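Long-range contacts in pyridoxine 4-oxidase (Mesorhizobium loti, PDB 4HA6), which catalyses the FAD-dependent oxidation of pyridoxine to pyridoxal by molecular oxygen and belongs to the GMC oxidoreductase family: residues C2-V7 and S26-I31; D245-C250 and D471-V476. All blocks are in the same frame, centred on the assembly; numbering follows the deposited sequence.

Contact 1 of 2, residues C2-V7 and S26-I31. With FAD (flavin-adenine dinucleotide), chain B.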
ATOM      1  N   CYS A   2      -0.257  27.996 -10.645  1.00 55.92           N
ATOM      2  CA  CYS A   2       1.074  28.601 -10.540  1.00 36.35           C
ATOM      3  C   CYS A   2       1.830  28.291  -9.238  1.00 29.22           C
ATOM      4  O   CYS A   2       3.051  28.155  -9.235  1.00 28.58           O
ATOM      5  CB  CYS A   2       0.965  30.124 -10.699  1.00 32.81           C
ATOM      6  SG  CYS A   2      -0.265  30.701 -11.922  1.00 82.15           S
ATOM      7  N   ASP A   3       1.116  28.207  -8.128  1.00 22.87           N
ATOM      8  CA  ASP A   3       1.786  28.077  -6.842  1.00 21.98           C
ATOM      9  C   ASP A   3       2.327  26.666  -6.607  1.00 26.90           C
ATOM     10  O   ASP A   3       3.513  26.496  -6.321  1.00 35.58           O
ATOM     11  CB  ASP A   3       0.857  28.496  -5.698  1.00 27.66           C
ATOM     12  CG  ASP A   3       0.885  29.990  -5.438  1.00 42.34           C
ATOM     13  OD1 ASP A   3      -0.208  30.598  -5.395  1.00 43.44           O
ATOM     14  OD2 ASP A   3       1.993  30.552  -5.259  1.00 42.32           O
ATOM     15  N   ILE A   4       1.462  25.657  -6.707  1.00 17.47           N
ATOM     16  CA  ILE A   4       1.878  24.276  -6.438  1.00 13.60           C
ATOM     17  C   ILE A   4       1.371  23.325  -7.500  1.00 12.67           C
ATOM     18  O   ILE A   4       0.191  23.347  -7.842  1.00 15.32           O
ATOM     19  CB  ILE A   4       1.288  23.727  -5.129  1.00 12.69           C
ATOM     20  CG1 ILE A   4       1.182  24.810  -4.067  1.00 22.65           C
ATOM     21  CG2 ILE A   4       2.097  22.520  -4.623  1.00 15.19           C
ATOM     22  CD1 ILE A   4      -0.020  24.613  -3.182  1.00 25.44           C
ATOM     23  N   VAL A   5       2.247  22.453  -7.981  1.00  9.96           N
ATOM     24  CA  VAL A   5       1.829  21.390  -8.885  1.00 11.84           C
ATOM     25  C   VAL A   5       1.969  20.033  -8.198  1.00 10.39           C
ATOM     26  O   VAL A   5       3.034  19.708  -7.667  1.00  8.61           O
ATOM     27  CB  VAL A   5       2.640  21.402 -10.191  1.00  9.25           C
ATOM     28  CG1 VAL A   5       2.458  20.092 -10.929  1.00  5.47           C
ATOM     29  CG2 VAL A   5       2.203  22.566 -11.065  1.00 15.40           C
ATOM     30  N   ILE A   6       0.890  19.251  -8.204  1.00  8.80           N
ATOM     31  CA  ILE A   6       0.907  17.891  -7.660  1.00  7.85           C
ATOM     32  C   ILE A   6       0.946  16.878  -8.802  1.00 10.74           C
ATOM     33  O   ILE A   6       0.066  16.877  -9.687  1.00  6.73           O
ATOM     34  CB  ILE A   6      -0.332  17.619  -6.754  1.00  6.67           C
ATOM     35  CG1 ILE A   6      -0.430  18.674  -5.644  1.00  2.95           C
ATOM     36  CG2 ILE A   6      -0.295  16.226  -6.160  1.00  6.39           C
ATOM     37  CD1 ILE A   6      -1.790  18.698  -4.951  1.00  4.71           C
ATOM     38  N   VAL A   7       1.963  16.016  -8.785  1.00  5.66           N
ATOM     39  CA  VAL A   7       2.136  15.030  -9.845  1.00  3.51           C
ATOM     40  C   VAL A   7       1.599  13.677  -9.384  1.00  4.31           C
ATOM     41  O   VAL A   7       2.185  13.030  -8.510  1.00  6.68           O
ATOM     42  CB  VAL A   7       3.615  14.882 -10.252  1.00  4.21           C
ATOM     43  CG1 VAL A   7       3.769  13.816 -11.344  1.00  4.13           C
ATOM     44  CG2 VAL A   7       4.183  16.227 -10.713  1.00  7.09           C
ATOM     45  N   SER A  26      -3.734  30.009  -2.601  1.00 18.80           N
ATOM     46  CA  SER A  26      -2.882  29.008  -3.235  0.71 20.82           C
ATOM     47  C   SER A  26      -3.509  28.538  -4.537  1.00 16.14           C
ATOM     48  O   SER A  26      -4.693  28.206  -4.578  1.00 18.96           O
ATOM     49  CB  SER A  26      -2.668  27.807  -2.302  0.71 22.25           C
ATOM     50  OG  SER A  26      -1.745  28.117  -1.269  0.71 22.38           O
ATOM     51  N   ARG A  27      -2.713  28.512  -5.596  1.00 11.45           N
ATOM     52  CA  ARG A  27      -3.173  27.993  -6.874  1.00 14.29           C
ATOM     53  C   ARG A  27      -2.604  26.591  -7.047  1.00 14.81           C
ATOM     54  O   ARG A  27      -1.388  26.408  -7.096  1.00 14.35           O
ATOM     55  CB  ARG A  27      -2.695  28.892  -8.008  1.00 18.25           C
ATOM     56  CG  ARG A  27      -3.807  29.416  -8.900  1.00 40.63           C
ATOM     57  CD  ARG A  27      -3.309  30.585  -9.741  1.00 48.22           C
ATOM     58  NE  ARG A  27      -4.406  31.283 -10.404  1.00 65.06           N
ATOM     59  CZ  ARG A  27      -4.345  32.541 -10.830  1.00 70.54           C
ATOM     60  NH1 ARG A  27      -3.236  33.249 -10.661  1.00 77.15           N
ATOM     61  NH2 ARG A  27      -5.395  33.098 -11.422  1.00 58.56           N
ATOM     62  N   VAL A  28      -3.487  25.607  -7.168  1.00 13.06           N
ATOM     63  CA  VAL A  28      -3.083  24.209  -7.162  1.00 13.40           C
ATOM     64  C   VAL A  28      -3.450  23.516  -8.468  1.00 16.78           C
ATOM     65  O   VAL A  28      -4.601  23.579  -8.913  1.00 18.60           O
ATOM     66  CB  VAL A  28      -3.756  23.460  -5.994  1.00 12.33           C
ATOM     67  CG1 VAL A  28      -3.398  21.960  -6.017  1.00 10.12           C
ATOM     68  CG2 VAL A  28      -3.368  24.111  -4.665  1.00 10.12           C
ATOM     69  N   LEU A  29      -2.466  22.874  -9.090  1.00 13.74           N
ATOM     70  CA  LEU A  29      -2.704  22.067 -10.288  1.00 10.56           C
ATOM     71  C   LEU A  29      -2.417  20.592  -9.987  1.00 18.77           C
ATOM     72  O   LEU A  29      -1.343  20.248  -9.474  1.00 10.21           O
ATOM     73  CB  LEU A  29      -1.830  22.554 -11.449  1.00 14.35           C
ATOM     74  CG  LEU A  29      -1.705  21.646 -12.674  1.00 10.30           C
ATOM     75  CD1 LEU A  29      -3.055  21.521 -13.377  1.00  5.70           C
ATOM     76  CD2 LEU A  29      -0.624  22.185 -13.626  1.00 13.55           C
ATOM     77  N   LEU A  30      -3.376  19.724 -10.303  1.00 10.40           N
ATOM     78  CA  LEU A  30      -3.191  18.283 -10.133  1.00 15.94           C
ATOM     79  C   LEU A  30      -3.023  17.624 -11.500  1.00 16.30           C
ATOM     80  O   LEU A  30      -3.876  17.793 -12.378  1.00 14.22           O
ATOM     81  CB  LEU A  30      -4.394  17.676  -9.389  1.00  9.85           C
ATOM     82  CG  LEU A  30      -4.382  16.162  -9.176  1.00 13.45           C
ATOM     83  CD1 LEU A  30      -3.119  15.745  -8.447  1.00  6.98           C
ATOM     84  CD2 LEU A  30      -5.625  15.688  -8.431  1.00  6.20           C
ATOM     85  N   ILE A  31      -1.922  16.894 -11.694  1.00 10.22           N
ATOM     86  CA  ILE A  31      -1.658  16.241 -12.991  1.00  8.06           C
ATOM     87  C   ILE A  31      -1.713  14.721 -12.862  1.00 10.34           C
ATOM     88  O   ILE A  31      -0.868  14.123 -12.184  1.00 11.78           O
ATOM     89  CB  ILE A  31      -0.292  16.659 -13.589  1.00  9.11           C
ATOM     90  CG1 ILE A  31      -0.166  18.184 -13.631  1.00  7.80           C
ATOM     91  CG2 ILE A  31      -0.086  16.052 -14.984  1.00  9.54           C
ATOM     92  CD1 ILE A  31       1.162  18.672 -14.190  1.00 13.95           C
TER
HETATM   93  PA  FAD B 601      -1.084   5.673  -5.918  1.00  5.73           P
HETATM   94  O1A FAD B 601      -2.388   5.712  -5.134  1.00 11.80           O
HETATM   95  O2A FAD B 601      -0.741   4.425  -6.683  1.00 14.87           O
HETATM   96  O5B FAD B 601      -1.105   6.938  -6.927  1.00 10.88           O
HETATM   97  C5B FAD B 601      -0.185   7.135  -7.996  1.00  9.36           C
HETATM   98  C4B FAD B 601      -0.934   7.982  -9.016  1.00  7.48           C
HETATM   99  O4B FAD B 601      -0.043   8.777  -9.805  1.00  9.63           O
HETATM  100  C3B FAD B 601      -1.710   7.101  -9.985  1.00 14.77           C
HETATM  101  O3B FAD B 601      -3.020   7.679 -10.104  1.00  7.86           O
HETATM  102  C2B FAD B 601      -0.937   7.193 -11.299  1.00  9.88           C
HETATM  103  O2B FAD B 601      -1.808   7.057 -12.436  1.00 13.44           O
HETATM  104  C1B FAD B 601      -0.300   8.577 -11.208  1.00  9.52           C
HETATM  105  N9A FAD B 601       1.001   8.728 -11.925  1.00  6.29           N
HETATM  106  C8A FAD B 601       2.032   7.856 -11.925  1.00  7.45           C
HETATM  107  N7A FAD B 601       3.063   8.340 -12.670  1.00  6.62           N
HETATM  108  C5A FAD B 601       2.702   9.550 -13.160  1.00  8.04           C
HETATM  109  C6A FAD B 601       3.326  10.595 -14.013  1.00  9.04           C
HETATM  110  N6A FAD B 601       4.595  10.441 -14.507  1.00  5.51           N
HETATM  111  N1A FAD B 601       2.591  11.712 -14.280  1.00 12.05           N
HETATM  112  C2A FAD B 601       1.345  11.883 -13.790  1.00 11.02           C
HETATM  113  N3A FAD B 601       0.732  10.968 -13.006  1.00 10.89           N
HETATM  114  C4A FAD B 601       1.343   9.800 -12.659  1.00  7.67           C
HETATM  115  N1  FAD B 601      -3.777  -0.680   0.929  1.00  3.53           N
HETATM  116  C2  FAD B 601      -4.482  -0.798   2.069  1.00  5.81           C
HETATM  117  O2  FAD B 601      -4.125  -0.124   3.062  1.00  5.95           O
HETATM  118  N3  FAD B 601      -5.532  -1.631   2.189  1.00  6.79           N
HETATM  119  C4  FAD B 601      -5.965  -2.391   1.168  1.00 17.18           C
HETATM  120  O4  FAD B 601      -6.941  -3.175   1.298  1.00 23.04           O
HETATM  121  C4X FAD B 601      -5.240  -2.315  -0.121  1.00 13.55           C
HETATM  122  N5  FAD B 601      -5.596  -3.054  -1.192  1.00 19.64           N
HETATM  123  C5X FAD B 601      -4.925  -2.951  -2.366  1.00 22.62           C
HETATM  124  C6  FAD B 601      -5.308  -3.712  -3.469  1.00 21.04           C
HETATM  125  C7  FAD B 601      -4.624  -3.599  -4.676  1.00 21.08           C
HETATM  126  C7M FAD B 601      -5.054  -4.429  -5.861  1.00 14.12           C
HETATM  127  C8  FAD B 601      -3.476  -2.658  -4.793  1.00 18.15           C
HETATM  128  C8M FAD B 601      -2.735  -2.545  -6.099  1.00 13.74           C
HETATM  129  C9  FAD B 601      -3.086  -1.889  -3.698  1.00  9.98           C
HETATM  130  C9A FAD B 601      -3.772  -2.015  -2.489  1.00 12.21           C
HETATM  131  N10 FAD B 601      -3.384  -1.248  -1.376  1.00 10.91           N
HETATM  132  C10 FAD B 601      -4.100  -1.381  -0.178  1.00  8.81           C
HETATM  133  C1' FAD B 601      -2.243  -0.330  -1.472  1.00 10.97           C
HETATM  134  C2' FAD B 601      -2.661   1.129  -1.551  1.00 10.50           C
HETATM  135  O2' FAD B 601      -3.732   1.286  -2.496  1.00 13.30           O
HETATM  136  C3' FAD B 601      -1.430   1.921  -1.998  1.00  9.79           C
HETATM  137  O3' FAD B 601      -0.336   1.588  -1.127  1.00  5.53           O
HETATM  138  C4' FAD B 601      -1.687   3.417  -1.968  1.00 10.95           C
HETATM  139  O4' FAD B 601      -2.825   3.691  -2.803  1.00 14.26           O
HETATM  140  C5' FAD B 601      -0.460   4.206  -2.438  1.00  6.90           C
HETATM  141  O5' FAD B 601      -0.887   5.517  -2.799  1.00 11.88           O
HETATM  142  P   FAD B 601       0.154   6.532  -3.470  1.00 12.17           P
HETATM  143  O1P FAD B 601      -0.384   7.956  -3.415  1.00  8.76           O
HETATM  144  O2P FAD B 601       1.547   6.247  -2.945  1.00  5.02           O
HETATM  145  O3P FAD B 601       0.177   6.024  -4.991  1.00  7.05           O
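Ile4 and Leu29 meet through their backbones, Leu29 N giving its hydrogen to Ile4 O at 3.0 Å. The same parallel pairing carries on through Ile6, whose N bonds to Leu29 O at 2.8 Å and whose O receives Ile31 N, so Ile6 turns both of its peptide groups to the partner strand. At the opening end Arg27 O accepts a bond from Ile4 N and a weak one from Asp3 N. The Asp3 carboxylate takes up the next amide: OD1 accepts Arg27 N at 3.3 Å (152° at the hydrogen) through its anti lone pair. Replacing Asp3 by an alanine would probably leave the Arg27 N-H without this acceptor and the start of the pairing less firmly fixed. Beside it, Cys2 SG lies against Arg27 CD at 3.7 Å, while the extended arginine carries its guanidinium outward, well clear of the Asp3 carboxylate.

On one face Ile4 CD1 lies alongside Val28 CG2, and Leu30 CD1 reaches back to Ile6 CG2 at 3.7 Å; Leu16, Ala17 and Leu20 of helix 11-20 cover this layer. On the other, Val5 has CG1 anti to its own N (chi1 165°), which directs that methyl to Ile31 CD1 at 3.8 Å and CG2 to Leu29 CD2. Leu231 and Val233 of strand 227-235 close over this side. At the exit the adenine of FAD lies near Val7 CG1, 3.8 Å from its N1A, and near Ile31 O, 3.5 Å from its C2A.

The N-H and C=O groups that the two strands turn to each other are thus paired between two hydrocarbon layers, and the first beta-alpha-beta unit delivers its strand ends to the adenine, just ahead of the FAD-binding Glu32.

Contact 2 of 2, residues D245-C250 and D471-V476. With FAD (flavin-adenine dinucleotide), chain B.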
ATOM      1  N   ASP A 245       5.878  27.105  -8.708  1.00  8.66           N
ATOM      2  CA  ASP A 245       6.729  27.545  -7.613  1.00 13.61           C
ATOM      3  C   ASP A 245       7.135  26.366  -6.713  1.00 15.31           C
ATOM      4  O   ASP A 245       8.261  26.316  -6.205  1.00  9.69           O
ATOM      5  CB  ASP A 245       5.998  28.596  -6.770  1.00 25.52           C
ATOM      6  CG  ASP A 245       5.889  29.947  -7.470  1.00 29.54           C
ATOM      7  OD1 ASP A 245       6.400  30.086  -8.603  1.00 19.31           O
ATOM      8  OD2 ASP A 245       5.300  30.874  -6.870  1.00 38.56           O
ATOM      9  N   GLN A 246       6.203  25.441  -6.486  1.00  8.39           N
ATOM     10  CA  GLN A 246       6.473  24.257  -5.657  1.00 15.55           C
ATOM     11  C   GLN A 246       5.969  23.012  -6.379  1.00 11.53           C
ATOM     12  O   GLN A 246       4.918  23.057  -7.020  1.00 12.90           O
ATOM     13  CB  GLN A 246       5.780  24.369  -4.290  1.00 12.96           C
ATOM     14  CG  GLN A 246       6.098  25.650  -3.528  1.00 23.20           C
ATOM     15  CD  GLN A 246       7.521  25.668  -3.018  1.00 33.34           C
ATOM     16  OE1 GLN A 246       8.050  24.637  -2.607  1.00 30.60           O
ATOM     17  NE2 GLN A 246       8.152  26.841  -3.040  1.00 38.72           N
ATOM     18  N   ILE A 247       6.711  21.910  -6.284  1.00  9.04           N
ATOM     19  CA  ILE A 247       6.336  20.668  -6.970  1.00  8.36           C
ATOM     20  C   ILE A 247       6.297  19.530  -5.944  1.00  7.99           C
ATOM     21  O   ILE A 247       7.265  19.302  -5.214  1.00  7.12           O
ATOM     22  CB  ILE A 247       7.314  20.289  -8.120  1.00  5.94           C
ATOM     23  CG1 ILE A 247       7.315  21.352  -9.233  1.00  6.64           C
ATOM     24  CG2 ILE A 247       6.948  18.913  -8.703  1.00  6.97           C
ATOM     25  CD1 ILE A 247       8.188  22.597  -8.931  1.00  3.72           C
ATOM     26  N   VAL A 248       5.164  18.847  -5.873  1.00  7.44           N
ATOM     27  CA  VAL A 248       5.003  17.718  -4.971  1.00  9.61           C
ATOM     28  C   VAL A 248       4.793  16.492  -5.828  1.00  9.95           C
ATOM     29  O   VAL A 248       3.888  16.477  -6.663  1.00  6.44           O
ATOM     30  CB  VAL A 248       3.763  17.880  -4.064  1.00  5.92           C
ATOM     31  CG1 VAL A 248       3.641  16.702  -3.105  1.00  8.49           C
ATOM     32  CG2 VAL A 248       3.840  19.181  -3.286  1.00 10.91           C
ATOM     33  N   LEU A 249       5.633  15.473  -5.626  1.00 10.32           N
ATOM     34  CA  LEU A 249       5.489  14.195  -6.331  1.00  5.46           C
ATOM     35  C   LEU A 249       4.612  13.236  -5.532  1.00 11.48           C
ATOM     36  O   LEU A 249       4.914  12.921  -4.362  1.00  7.17           O
ATOM     37  CB  LEU A 249       6.850  13.548  -6.565  1.00  6.02           C
ATOM     38  CG  LEU A 249       7.854  14.321  -7.412  1.00  7.33           C
ATOM     39  CD1 LEU A 249       8.929  13.360  -7.922  1.00  5.27           C
ATOM     40  CD2 LEU A 249       7.152  15.008  -8.584  1.00  3.61           C
ATOM     41  N   CYS A 250       3.544  12.761  -6.171  1.00  7.81           N
ATOM     42  CA  CYS A 250       2.656  11.774  -5.574  1.00  5.14           C
ATOM     43  C   CYS A 250       2.406  10.647  -6.575  1.00  9.19           C
ATOM     44  O   CYS A 250       1.310  10.095  -6.645  1.00  8.23           O
ATOM     45  CB  CYS A 250       1.328  12.428  -5.200  1.00  5.90           C
ATOM     46  SG  CYS A 250       1.492  13.767  -3.975  1.00  9.77           S
ATOM     47  N   ASP A 471      15.465  22.805  -3.485  1.00 16.15           N
ATOM     48  CA  ASP A 471      14.719  23.662  -2.562  1.00 14.58           C
ATOM     49  C   ASP A 471      13.187  23.564  -2.648  1.00 14.59           C
ATOM     50  O   ASP A 471      12.480  23.826  -1.672  1.00 15.51           O
ATOM     51  CB  ASP A 471      15.144  25.125  -2.745  1.00 18.16           C
ATOM     52  CG  ASP A 471      16.628  25.339  -2.503  1.00 26.76           C
ATOM     53  OD1 ASP A 471      17.219  26.182  -3.215  1.00 29.44           O
ATOM     54  OD2 ASP A 471      17.202  24.669  -1.612  1.00 23.50           O
ATOM     55  N   ASN A 472      12.656  23.202  -3.807  1.00 10.95           N
ATOM     56  CA  ASN A 472      11.217  23.339  -3.988  1.00 10.95           C
ATOM     57  C   ASN A 472      10.551  22.074  -4.496  1.00  9.99           C
ATOM     58  O   ASN A 472       9.481  22.150  -5.115  1.00  7.80           O
ATOM     59  CB  ASN A 472      10.910  24.500  -4.937  1.00 12.60           C
ATOM     60  CG  ASN A 472      11.360  24.217  -6.346  1.00 12.43           C
ATOM     61  OD1 ASN A 472      12.230  23.366  -6.576  1.00  7.62           O
ATOM     62  ND2 ASN A 472      10.764  24.913  -7.305  1.00 10.84           N
ATOM     63  N   LEU A 473      11.178  20.922  -4.235  1.00  4.83           N
ATOM     64  CA  LEU A 473      10.624  19.634  -4.655  1.00  9.77           C
ATOM     65  C   LEU A 473      10.385  18.707  -3.472  1.00  6.57           C
ATOM     66  O   LEU A 473      11.286  18.443  -2.675  1.00  6.08           O
ATOM     67  CB  LEU A 473      11.548  18.964  -5.682  1.00 12.17           C
ATOM     68  CG  LEU A 473      11.215  17.548  -6.163  1.00 10.16           C
ATOM     69  CD1 LEU A 473       9.907  17.513  -6.909  1.00  6.84           C
ATOM     70  CD2 LEU A 473      12.337  17.037  -7.051  1.00 12.92           C
ATOM     71  N   PHE A 474       9.164  18.191  -3.377  1.00  5.98           N
ATOM     72  CA  PHE A 474       8.799  17.313  -2.274  1.00  4.64           C
ATOM     73  C   PHE A 474       8.314  15.960  -2.811  1.00  9.37           C
ATOM     74  O   PHE A 474       7.844  15.869  -3.950  1.00  9.41           O
ATOM     75  CB  PHE A 474       7.744  18.003  -1.395  1.00  9.19           C
ATOM     76  CG  PHE A 474       8.158  19.390  -0.944  1.00 10.15           C
ATOM     77  CD1 PHE A 474       8.766  19.582   0.294  1.00  8.53           C
ATOM     78  CD2 PHE A 474       7.978  20.492  -1.780  1.00  8.43           C
ATOM     79  CE1 PHE A 474       9.173  20.852   0.705  1.00  6.65           C
ATOM     80  CE2 PHE A 474       8.376  21.764  -1.372  1.00 12.46           C
ATOM     81  CZ  PHE A 474       8.971  21.938  -0.131  1.00  8.78           C
ATOM     82  N   VAL A 475       8.483  14.907  -2.017  1.00  7.44           N
ATOM     83  CA  VAL A 475       7.987  13.583  -2.383  1.00  6.66           C
ATOM     84  C   VAL A 475       7.011  13.143  -1.290  1.00  6.59           C
ATOM     85  O   VAL A 475       7.395  12.975  -0.131  1.00  9.99           O
ATOM     86  CB  VAL A 475       9.121  12.569  -2.553  1.00 14.94           C
ATOM     87  CG1 VAL A 475       8.552  11.245  -3.023  1.00  8.06           C
ATOM     88  CG2 VAL A 475      10.181  13.094  -3.560  1.00  5.52           C
ATOM     89  N   VAL A 476       5.732  13.028  -1.641  1.00  5.81           N
ATOM     90  CA  VAL A 476       4.714  12.785  -0.632  1.00  7.24           C
ATOM     91  C   VAL A 476       3.804  11.648  -1.064  1.00  8.52           C
ATOM     92  O   VAL A 476       2.698  11.889  -1.561  1.00  8.42           O
ATOM     93  CB  VAL A 476       3.883  14.062  -0.331  1.00  8.23           C
ATOM     94  CG1 VAL A 476       2.953  13.824   0.842  1.00  5.07           C
ATOM     95  CG2 VAL A 476       4.806  15.207  -0.001  1.00  8.99           C
TER
HETATM   96  PA  FAD B 601      -1.084   5.673  -5.918  1.00  5.73           P
HETATM   97  O1A FAD B 601      -2.388   5.712  -5.134  1.00 11.80           O
HETATM   98  O2A FAD B 601      -0.741   4.425  -6.683  1.00 14.87           O
HETATM   99  O5B FAD B 601      -1.105   6.938  -6.927  1.00 10.88           O
HETATM  100  C5B FAD B 601      -0.185   7.135  -7.996  1.00  9.36           C
HETATM  101  C4B FAD B 601      -0.934   7.982  -9.016  1.00  7.48           C
HETATM  102  O4B FAD B 601      -0.043   8.777  -9.805  1.00  9.63           O
HETATM  103  C3B FAD B 601      -1.710   7.101  -9.985  1.00 14.77           C
HETATM  104  O3B FAD B 601      -3.020   7.679 -10.104  1.00  7.86           O
HETATM  105  C2B FAD B 601      -0.937   7.193 -11.299  1.00  9.88           C
HETATM  106  O2B FAD B 601      -1.808   7.057 -12.436  1.00 13.44           O
HETATM  107  C1B FAD B 601      -0.300   8.577 -11.208  1.00  9.52           C
HETATM  108  N9A FAD B 601       1.001   8.728 -11.925  1.00  6.29           N
HETATM  109  C8A FAD B 601       2.032   7.856 -11.925  1.00  7.45           C
HETATM  110  N7A FAD B 601       3.063   8.340 -12.670  1.00  6.62           N
HETATM  111  C5A FAD B 601       2.702   9.550 -13.160  1.00  8.04           C
HETATM  112  C6A FAD B 601       3.326  10.595 -14.013  1.00  9.04           C
HETATM  113  N6A FAD B 601       4.595  10.441 -14.507  1.00  5.51           N
HETATM  114  N1A FAD B 601       2.591  11.712 -14.280  1.00 12.05           N
HETATM  115  C2A FAD B 601       1.345  11.883 -13.790  1.00 11.02           C
HETATM  116  N3A FAD B 601       0.732  10.968 -13.006  1.00 10.89           N
HETATM  117  C4A FAD B 601       1.343   9.800 -12.659  1.00  7.67           C
HETATM  118  N1  FAD B 601      -3.777  -0.680   0.929  1.00  3.53           N
HETATM  119  C2  FAD B 601      -4.482  -0.798   2.069  1.00  5.81           C
HETATM  120  O2  FAD B 601      -4.125  -0.124   3.062  1.00  5.95           O
HETATM  121  N3  FAD B 601      -5.532  -1.631   2.189  1.00  6.79           N
HETATM  122  C4  FAD B 601      -5.965  -2.391   1.168  1.00 17.18           C
HETATM  123  O4  FAD B 601      -6.941  -3.175   1.298  1.00 23.04           O
HETATM  124  C4X FAD B 601      -5.240  -2.315  -0.121  1.00 13.55           C
HETATM  125  N5  FAD B 601      -5.596  -3.054  -1.192  1.00 19.64           N
HETATM  126  C5X FAD B 601      -4.925  -2.951  -2.366  1.00 22.62           C
HETATM  127  C6  FAD B 601      -5.308  -3.712  -3.469  1.00 21.04           C
HETATM  128  C7  FAD B 601      -4.624  -3.599  -4.676  1.00 21.08           C
HETATM  129  C7M FAD B 601      -5.054  -4.429  -5.861  1.00 14.12           C
HETATM  130  C8  FAD B 601      -3.476  -2.658  -4.793  1.00 18.15           C
HETATM  131  C8M FAD B 601      -2.735  -2.545  -6.099  1.00 13.74           C
HETATM  132  C9  FAD B 601      -3.086  -1.889  -3.698  1.00  9.98           C
HETATM  133  C9A FAD B 601      -3.772  -2.015  -2.489  1.00 12.21           C
HETATM  134  N10 FAD B 601      -3.384  -1.248  -1.376  1.00 10.91           N
HETATM  135  C10 FAD B 601      -4.100  -1.381  -0.178  1.00  8.81           C
HETATM  136  C1' FAD B 601      -2.243  -0.330  -1.472  1.00 10.97           C
HETATM  137  C2' FAD B 601      -2.661   1.129  -1.551  1.00 10.50           C
HETATM  138  O2' FAD B 601      -3.732   1.286  -2.496  1.00 13.30           O
HETATM  139  C3' FAD B 601      -1.430   1.921  -1.998  1.00  9.79           C
HETATM  140  O3' FAD B 601      -0.336   1.588  -1.127  1.00  5.53           O
HETATM  141  C4' FAD B 601      -1.687   3.417  -1.968  1.00 10.95           C
HETATM  142  O4' FAD B 601      -2.825   3.691  -2.803  1.00 14.26           O
HETATM  143  C5' FAD B 601      -0.460   4.206  -2.438  1.00  6.90           C
HETATM  144  O5' FAD B 601      -0.887   5.517  -2.799  1.00 11.88           O
HETATM  145  P   FAD B 601       0.154   6.532  -3.470  1.00 12.17           P
HETATM  146  O1P FAD B 601      -0.384   7.956  -3.415  1.00  8.76           O
HETATM  147  O2P FAD B 601       1.547   6.247  -2.945  1.00  5.02           O
HETATM  148  O3P FAD B 601       0.177   6.024  -4.991  1.00  7.05           O
HETATM  149  O   HOH W   1      10.126  25.393  -1.395  1.00 19.96           O
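Ile247 O is gripped from the neighbouring strand by Phe474 N, a hydrogen bond of 2.9 Å, with the edge of the Phe474 ring also close by. Leu473 CA, 3.4 Å from Ile247 O, adds a CA-H...O contact. Further along, Leu249 uses both peptide groups: its N bonds to Phe474 O and its O receives Val476 N at 2.8 Å.

At the entry, Asn472 works with backbone and side chain together. Its O accepts Ile247 N, and ND2 donates to Asp245 O at 3.1 Å, coming from above the carbonyl plane rather than along a lone pair. CG occupies the crowded position between N and the carbonyl carbon (chi1 68°), which brings the amide across to Asp245; OD1 is taken up by Val228 N of strand 227-235, so both ends of the amide are held. Gln246 bends at chi2 (-71°) and sets OE1 in the plane of the Phe474 ring, 3.1 Å from the edge carbon CE2, with the amide turned 45° to the ring. A water lies between Gln246 OE1 and Asp471 O, donating to the latter, its approach to OE1 being short and doubtful. Phe500 meets the same ring from helix 490-506.

On the face of Ile247, Leu249 and Leu473, Leu473 CD1 touches both Ile247 CG2 (3.7 Å) and Leu249 CG, where Leu260 of helix 252-262 and Val228 also pack. On the opposite face Val248 CG1 meets Val476 CG2 at 3.6 Å. Past the last pair, Cys250 O comes within 3.6 Å of FAD C5B, on the ribose side of the diphosphate. Parallel strands from distant parts of the sequence, paired beside the cofactor, are typical of the Rossmann-type FAD-binding domain of GMC oxidoreductases.

Overall arrangement
Contacts 1 and 2 lie in one five-stranded parallel sheet, their centres about 10 Å apart. The order across it is 210-213, 28-31, 4-7, 246-249 and 473-475, so strands 4-7 and 246-249 stand next to each other and join the two contacts through probable backbone hydrogen bonds, among them Val7 O to Cys250 N at 2.7 Å. Along the chain contact 1 closes within the first 31 residues, before contact 2 opens; contact 2 spans 220 residues and returns the C-terminal part to the N-terminal sheet. Both end at FAD, contact 1 beside the adenine and contact 2 beside the ribose, so the C-terminal ends of these strands border the adenosine half of the cofactor, consistent with a Rossmann-type FAD-binding domain.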